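Local coordinates for protein 4-methyl-5(B-hydroxyethyl)-thiazole monophosphate biosynthesis enzyme (PDB 3OT1) that is of unknown function but belongs to the DJ-1 superfamily and may take part in thiazole monophosphate biosynthesis, at residues S145-V149 / S160-T165; C111-L116 / M129-F135; G19-T25 / P78-G83. One frame throughout, in Å; residues are numbered along the deposited sequence. Where two conformers were deposited one is given.

In the fold
The three contacts follow one another along the chain in the order contact 3, contact 2, contact 1, with no nesting. Contact 3 joins the turns after strands 11-16 and 74-77, contact 2 starts in the turn after strand 106-110, and contact 1 brackets the antiparallel strands 149-152 and 157-160, all these strands belonging to one mixed sheet. Their centres lie about 9 Å (contacts 1 and 2), 12 Å (2 and 3) and 14 Å (1 and 3) apart. They come together round Cys111: its backbone N meets Ser160 O, and its SG lies near Glu24 OE2. This matches the place of the reactive cysteine and its glutamate in DJ-1 relatives, and probably marks the active site.

Contact 1 of 3, residues S145-V149 / S160-T165; sequences SRQRV and SQGPGT
Ser160 and Gln161 both reach across with their side chains to backbone carbonyls of 145-149. Ser160 OG donates to Arg148 O over 2.7 Å, coming in 22° from the carbonyl plane; with OG anti to the backbone N (chi1 -171°), the hydroxyl is turned to this oxygen. The same OG accepts from Thr165 OG1, which in turn receives Gly162 N, so two hydroxyls in series link the turn after strand 157-160 to the backbone of 145-149. Farther out, the extended Gln161 side chain brings NE2 to Gln147 O at 2.9 Å, and here the N-H stands well above the carbonyl plane. Thr130 OG1 adds weak bonds to both of these atoms.

The van der Waals contacts centre on Arg148, whose chain bends at chi3 (69°) and carries the guanidinium across Thr165. The CG2 methyl lies over one face of that group, off towards the rim, 3.5 Å from Arg148 CZ. Val149 CG2 also rests 3.7 Å from Ser160 OG.

The polar end of Arg148 finds its partners outside the two segments. NH2 makes a salt bridge with Glu168, and both NH1 and NH2 bond to the backbone of a neighbouring subunit, so this arginine joins helix 166-178 to that subunit.

Val149 and Ser160 form an antiparallel non-hydrogen-bonded pair, the open end of the beta hairpin that forms one margin of the mixed sheet within this chain's DJ-1-type alpha/beta fold.

Contact 2 of 3, residues C111-L116 / M129-F135; sequences CATPAL and MTCHPNF
Ala115 CB packs against Phe135 CB at 3.6 Å, the start of an apolar seam between the helix that follows Cys111 and segment 129-135. Phe135 has CG anti to its carbonyl carbon (chi1 -68°), a setting that carries the ring against the side chains of Ala112, Ala115 and Leu116. It meets all three obliquely: Ala115 CB, Ala112 CB near CE2, and the end of Leu116, whose CD2 comes to 4.0 Å from Phe135 CE1. Val81 of helix 81-88 touches the same ring, and His138 meets it edge-to-face.

Farther along the seam, the pyrrolidine of Pro114 sits on the backbone of the other segment, with CB 3.4 Å from Thr130 O and 3.9 Å from Cys131 CB. The selenomethionine Met129 brings SE 4.1 Å from Pro114 CB; Thr159 of strand 157-160 packs on both side chains and Leu157 on Met129. The sulfur of Cys131 faces the Ala115 methyl.

Cys111 lies in the tight turn between strand 106-110 and helix 113-119, with positive phi, the strand-turn-helix geometry of the nucleophile elbow, as in DJ-1 and the related glutaminase fold. Its carbonyl accepts His132 N at 3.0 Å, the donor standing above the carbonyl plane. His132 has CG anti to its backbone N (chi1 -167°), which sends the ring to the same side as the Cys111 sulfur; SG stays 4.2 Å from CD2, approaching the imidazole obliquely. Pro133 CD lies over one face of the ring. ND1 accepts the backbone N of Asn134, a bond that helps to fix the rotation of the imidazole, while NE2 makes a weak bond to the backbone of a neighbouring subunit.

Contact 3 of 3, residues G19-T25 / P78-G83; sequences GSEEMET and PGGVGG
Glu24 has CG anti to its carbonyl carbon (chi1 -65°) and runs straight beyond it, a shape that delivers OE1 to Gly79 N at 2.9 Å. The donor meets this oxygen nearly in line with its C-O bond, although the N-H is bent to 135°. Glu21, the N-cap of helix 22-34, is bent at chi2 (-60°) and turns its carboxylate onto the helix start, where OE2 takes Glu24 N over 3.0 Å and, weakly, Met23 N. Its CB lies against Gly80 N, while OE1 makes a salt bridge to a basic side chain of a neighbouring subunit.

The turns follow strands 11-16 and 74-77; in DJ-1 relatives a glutamate just after the first of these lies beside the reactive cysteine, and Glu24 packing on Cys111 is consistent with that. Glycines let the backbones close up. Glu21 N donates to Gly79 O at 2.9 Å, and Gly83 N gives a weak bond to Gly19 O. One water joins Gly19 O to Gly82 N, another Ser20 OG to Gly79 O; Ser20 OG also accepts from the backbone N of Ala17. Thr25 OG1 donates to Glu21 O and lies 3.3 Å from Pro78 CB.

Contact 1 of 3, residues S145-V149 / S160-T165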
# COMPACT_ATOMS: atom_id res chain seq x y z
N SER A 145 -22.45 3.47 7.82
CA SER A 145 -22.43 2.88 6.50
C SER A 145 -21.54 1.64 6.50
O SER A 145 -20.46 1.64 7.12
CB SER A 145 -21.86 3.89 5.52
OG SER A 145 -21.69 3.29 4.26
N ARG A 146 -21.96 0.61 5.77
CA ARG A 146 -21.14 -0.57 5.51
C ARG A 146 -20.58 -0.57 4.10
O ARG A 146 -20.06 -1.58 3.64
CB ARG A 146 -21.92 -1.86 5.77
CG ARG A 146 -22.28 -2.03 7.24
CD ARG A 146 -23.21 -3.20 7.50
NE ARG A 146 -23.42 -3.38 8.93
CZ ARG A 146 -24.24 -2.65 9.67
NH1 ARG A 146 -24.35 -2.89 10.97
NH2 ARG A 146 -24.97 -1.68 9.13
N GLN A 147 -20.67 0.56 3.42
CA GLN A 147 -19.99 0.69 2.13
C GLN A 147 -18.49 0.61 2.33
O GLN A 147 -17.96 1.09 3.34
CB GLN A 147 -20.28 2.03 1.50
CG GLN A 147 -21.71 2.29 1.13
CD GLN A 147 -21.94 3.76 1.05
OE1 GLN A 147 -22.13 4.44 2.06
NE2 GLN A 147 -21.86 4.29 -0.14
N ARG A 148 -17.81 0.03 1.36
CA ARG A 148 -16.35 0.02 1.37
C ARG A 148 -15.79 1.44 1.35
O ARG A 148 -14.79 1.71 2.03
CB ARG A 148 -15.80 -0.78 0.18
CG ARG A 148 -16.12 -2.27 0.27
CD ARG A 148 -15.70 -3.02 -0.97
NE ARG A 148 -14.26 -3.09 -1.11
CZ ARG A 148 -13.47 -3.95 -0.47
NH1 ARG A 148 -13.97 -4.85 0.36
NH2 ARG A 148 -12.18 -3.91 -0.71
N VAL A 149 -16.43 2.34 0.59
CA VAL A 149 -16.13 3.77 0.55
C VAL A 149 -17.46 4.52 0.67
O VAL A 149 -18.37 4.29 -0.09
CB VAL A 149 -15.43 4.14 -0.78
CG1 VAL A 149 -15.14 5.63 -0.85
CG2 VAL A 149 -14.13 3.35 -0.98
N SER A 160 -13.65 5.26 4.73
CA SER A 160 -13.45 3.95 4.16
C SER A 160 -12.95 3.00 5.25
O SER A 160 -12.68 3.41 6.37
CB SER A 160 -12.50 4.03 2.97
OG SER A 160 -12.39 2.85 2.22
N GLN A 161 -12.85 1.72 4.94
CA GLN A 161 -12.76 0.66 5.95
C GLN A 161 -11.38 0.13 6.34
O GLN A 161 -11.18 -0.14 7.50
CB GLN A 161 -13.64 -0.51 5.53
CG GLN A 161 -15.13 -0.15 5.44
CD GLN A 161 -16.01 -1.37 5.39
OE1 GLN A 161 -15.57 -2.49 5.67
NE2 GLN A 161 -17.28 -1.16 5.10
N GLY A 162 -10.46 -0.10 5.42
CA GLY A 162 -9.25 -0.81 5.83
C GLY A 162 -8.22 -0.90 4.74
O GLY A 162 -8.35 -0.32 3.66
N PRO A 163 -7.17 -1.68 5.01
CA PRO A 163 -6.09 -1.81 4.05
C PRO A 163 -6.59 -2.18 2.65
O PRO A 163 -6.13 -1.64 1.66
CB PRO A 163 -5.21 -2.90 4.68
CG PRO A 163 -5.41 -2.73 6.14
CD PRO A 163 -6.87 -2.39 6.27
N GLY A 164 -7.53 -3.12 2.59
CA GLY A 164 -8.05 -3.62 1.34
C GLY A 164 -9.02 -2.71 0.63
O GLY A 164 -9.41 -3.01 -0.50
N THR A 165 -9.39 -1.58 1.25
CA THR A 165 -10.19 -0.55 0.59
C THR A 165 -9.40 0.72 0.32
O THR A 165 -9.96 1.69 -0.20
CB THR A 165 -11.48 -0.20 1.40
OG1 THR A 165 -11.11 0.49 2.60
CG2 THR A 165 -12.33 -1.44 1.71

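Contact 2 of 3, residues C111-L116 / M129-F135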
# COMPACT_ATOMS: atom_id res chain seq x y z
N CYS A 111 -10.22 3.35 8.06
CA CYS A 111 -9.88 2.35 9.05
C CYS A 111 -10.30 2.75 10.47
O CYS A 111 -11.47 3.04 10.69
CB CYS A 111 -8.37 2.07 8.87
SG CYS A 111 -7.55 0.85 9.84
N ALA A 112 -9.39 2.74 11.43
CA ALA A 112 -9.76 3.06 12.81
C ALA A 112 -10.11 4.53 13.02
O ALA A 112 -10.75 4.88 14.01
CB ALA A 112 -8.62 2.65 13.78
N THR A 113 -9.65 5.40 12.14
CA THR A 113 -9.72 6.82 12.42
C THR A 113 -11.13 7.39 12.57
O THR A 113 -11.35 8.16 13.47
CB THR A 113 -8.83 7.57 11.41
OG1 THR A 113 -7.48 7.20 11.69
CG2 THR A 113 -9.00 9.06 11.50
N PRO A 114 -12.08 7.01 11.70
CA PRO A 114 -13.43 7.59 11.91
C PRO A 114 -14.00 7.19 13.28
O PRO A 114 -14.76 7.97 13.86
CB PRO A 114 -14.25 7.01 10.75
CG PRO A 114 -13.21 6.78 9.65
CD PRO A 114 -12.00 6.29 10.43
N ALA A 115 -13.68 6.00 13.77
CA ALA A 115 -14.14 5.54 15.09
C ALA A 115 -13.38 6.20 16.24
O ALA A 115 -13.98 6.80 17.14
CB ALA A 115 -14.03 4.03 15.17
N LEU A 116 -12.05 6.07 16.23
CA LEU A 116 -11.24 6.50 17.36
C LEU A 116 -10.95 7.98 17.39
O LEU A 116 -10.58 8.50 18.46
CB LEU A 116 -9.94 5.70 17.43
CG LEU A 116 -10.11 4.19 17.62
CD1 LEU A 116 -8.74 3.53 17.76
CD2 LEU A 116 -11.01 3.87 18.81
N MSE A 129 -20.97 7.66 8.00
CA MSE A 129 -19.59 7.24 7.84
C MSE A 129 -19.44 5.77 8.02
O MSE A 129 -20.24 5.12 8.69
CB MSE A 129 -18.66 7.98 8.81
CG MSE A 129 -18.97 7.73 10.28
SE MSE A 129 -17.86 8.76 11.48
CE MSE A 129 -18.63 10.49 11.21
N THR A 130 -18.36 5.26 7.43
CA THR A 130 -17.91 3.90 7.68
C THR A 130 -16.56 3.96 8.39
O THR A 130 -16.01 5.04 8.67
CB THR A 130 -17.83 3.06 6.39
OG1 THR A 130 -17.76 1.68 6.72
CG2 THR A 130 -16.67 3.41 5.49
N CYS A 131 -16.06 2.79 8.75
CA CYS A 131 -14.77 2.64 9.43
C CYS A 131 -14.39 1.18 9.35
O CYS A 131 -15.09 0.38 8.73
CB CYS A 131 -14.86 3.11 10.89
SG CYS A 131 -15.97 2.20 11.96
N HIS A 132 -13.30 0.81 10.01
CA HIS A 132 -12.93 -0.60 10.03
C HIS A 132 -14.04 -1.42 10.70
O HIS A 132 -14.56 -1.00 11.72
CB HIS A 132 -11.64 -0.78 10.79
CG HIS A 132 -11.04 -2.12 10.60
ND1 HIS A 132 -11.49 -3.24 11.27
CD2 HIS A 132 -10.05 -2.52 9.78
CE1 HIS A 132 -10.79 -4.27 10.84
NE2 HIS A 132 -9.90 -3.86 9.96
N PRO A 133 -14.39 -2.59 10.15
CA PRO A 133 -15.46 -3.38 10.73
C PRO A 133 -15.27 -3.70 12.20
O PRO A 133 -16.25 -3.85 12.92
CB PRO A 133 -15.45 -4.65 9.87
CG PRO A 133 -15.01 -4.18 8.56
CD PRO A 133 -13.96 -3.14 8.85
N ASN A 134 -14.02 -3.84 12.65
CA ASN A 134 -13.79 -4.17 14.04
C ASN A 134 -14.11 -2.99 14.97
O ASN A 134 -14.12 -3.16 16.20
CB ASN A 134 -12.37 -4.75 14.27
CG ASN A 134 -12.21 -6.15 13.70
OD1 ASN A 134 -13.19 -6.86 13.41
ND2 ASN A 134 -10.97 -6.54 13.45
N PHE A 135 -14.46 -1.83 14.38
CA PHE A 135 -14.85 -0.64 15.12
C PHE A 135 -16.24 -0.11 14.75
O PHE A 135 -16.62 0.98 15.19
CB PHE A 135 -13.78 0.46 14.96
CG PHE A 135 -12.49 0.13 15.64
CD1 PHE A 135 -12.33 0.36 16.98
CD2 PHE A 135 -11.46 -0.48 14.94
CE1 PHE A 135 -11.15 0.02 17.62
CE2 PHE A 135 -10.27 -0.82 15.59
CZ PHE A 135 -10.12 -0.58 16.92

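Contact 3 of 3, residues G19-T25 / P78-G83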
# COMPACT_ATOMS: atom_id res chain seq x y z
N GLY A 19 2.52 4.47 14.83
CA GLY A 19 1.41 3.56 14.81
C GLY A 19 0.45 3.72 13.66
O GLY A 19 -0.51 2.94 13.57
N SER A 20 0.65 4.70 12.79
CA SER A 20 -0.16 4.79 11.60
C SER A 20 0.02 3.55 10.73
O SER A 20 1.10 2.95 10.68
CB SER A 20 0.19 6.03 10.77
OG SER A 20 -0.19 7.23 11.43
N GLU A 21 -1.06 3.17 10.07
CA GLU A 21 -1.06 2.01 9.17
C GLU A 21 -0.29 2.42 7.91
O GLU A 21 -0.73 3.30 7.15
CB GLU A 21 -2.47 1.54 8.87
CG GLU A 21 -2.62 0.03 8.78
CD GLU A 21 -1.78 -0.59 7.71
OE1 GLU A 21 -1.38 -1.76 7.89
OE2 GLU A 21 -1.51 0.08 6.70
N GLU A 22 0.88 1.83 7.74
CA GLU A 22 1.80 2.30 6.71
C GLU A 22 1.34 1.98 5.30
O GLU A 22 1.61 2.78 4.40
CB GLU A 22 3.23 1.76 6.93
CG GLU A 22 3.33 0.27 7.18
CD GLU A 22 3.29 -0.04 8.67
OE1 GLU A 22 2.18 0.01 9.23
OE2 GLU A 22 4.34 -0.31 9.27
N MSE A 23 0.70 0.84 5.06
CA MSE A 23 0.24 0.58 3.69
C MSE A 23 -0.91 1.51 3.35
O MSE A 23 -1.00 1.99 2.23
CB MSE A 23 -0.06 -0.89 3.38
CG MSE A 23 -1.43 -1.39 3.71
SE MSE A 23 -1.58 -3.26 3.24
CE MSE A 23 -2.93 -3.32 1.82
N GLU A 24 -1.81 1.77 4.30
CA GLU A 24 -2.84 2.75 4.02
C GLU A 24 -2.24 4.10 3.67
O GLU A 24 -2.63 4.76 2.72
CB GLU A 24 -3.77 2.90 5.23
CG GLU A 24 -4.57 1.65 5.54
CD GLU A 24 -5.35 1.70 6.84
OE1 GLU A 24 -5.46 2.77 7.46
OE2 GLU A 24 -5.85 0.60 7.23
N THR A 25 -1.29 4.54 4.49
CA THR A 25 -0.63 5.81 4.28
C THR A 25 0.00 5.90 2.90
O THR A 25 -0.20 6.88 2.18
CB THR A 25 0.45 6.05 5.36
OG1 THR A 25 -0.15 6.04 6.66
CG2 THR A 25 1.15 7.38 5.15
N PRO A 78 -4.83 8.60 7.51
CA PRO A 78 -4.66 7.16 7.59
C PRO A 78 -5.24 6.58 8.88
O PRO A 78 -5.47 7.32 9.84
CB PRO A 78 -3.14 6.98 7.54
CG PRO A 78 -2.62 8.27 6.91
CD PRO A 78 -3.54 9.32 7.44
N GLY A 79 -5.40 5.27 8.89
CA GLY A 79 -5.82 4.54 10.08
C GLY A 79 -4.65 3.90 10.78
O GLY A 79 -3.57 4.47 10.89
N GLY A 80 -4.88 2.69 11.27
CA GLY A 80 -4.02 2.05 12.27
C GLY A 80 -4.51 2.42 13.64
O GLY A 80 -4.87 3.57 13.87
N VAL A 81 -4.50 1.47 14.57
CA VAL A 81 -5.08 1.72 15.88
C VAL A 81 -4.24 2.71 16.68
O VAL A 81 -4.75 3.74 17.20
CB VAL A 81 -5.31 0.42 16.63
CG1 VAL A 81 -5.79 0.70 18.05
CG2 VAL A 81 -6.32 -0.45 15.89
N GLY A 82 -2.94 2.44 16.79
CA GLY A 82 -2.07 3.36 17.51
C GLY A 82 -2.01 4.75 16.88
O GLY A 82 -1.97 5.77 17.56
N GLY A 83 -1.98 4.80 15.56
CA GLY A 83 -1.95 6.06 14.83
C GLY A 83 -3.23 6.86 15.04
O GLY A 83 -3.17 8.06 15.29
O HOH W 1 -1.02 0.87 15.46
O HOH W 2 -2.92 7.00 11.70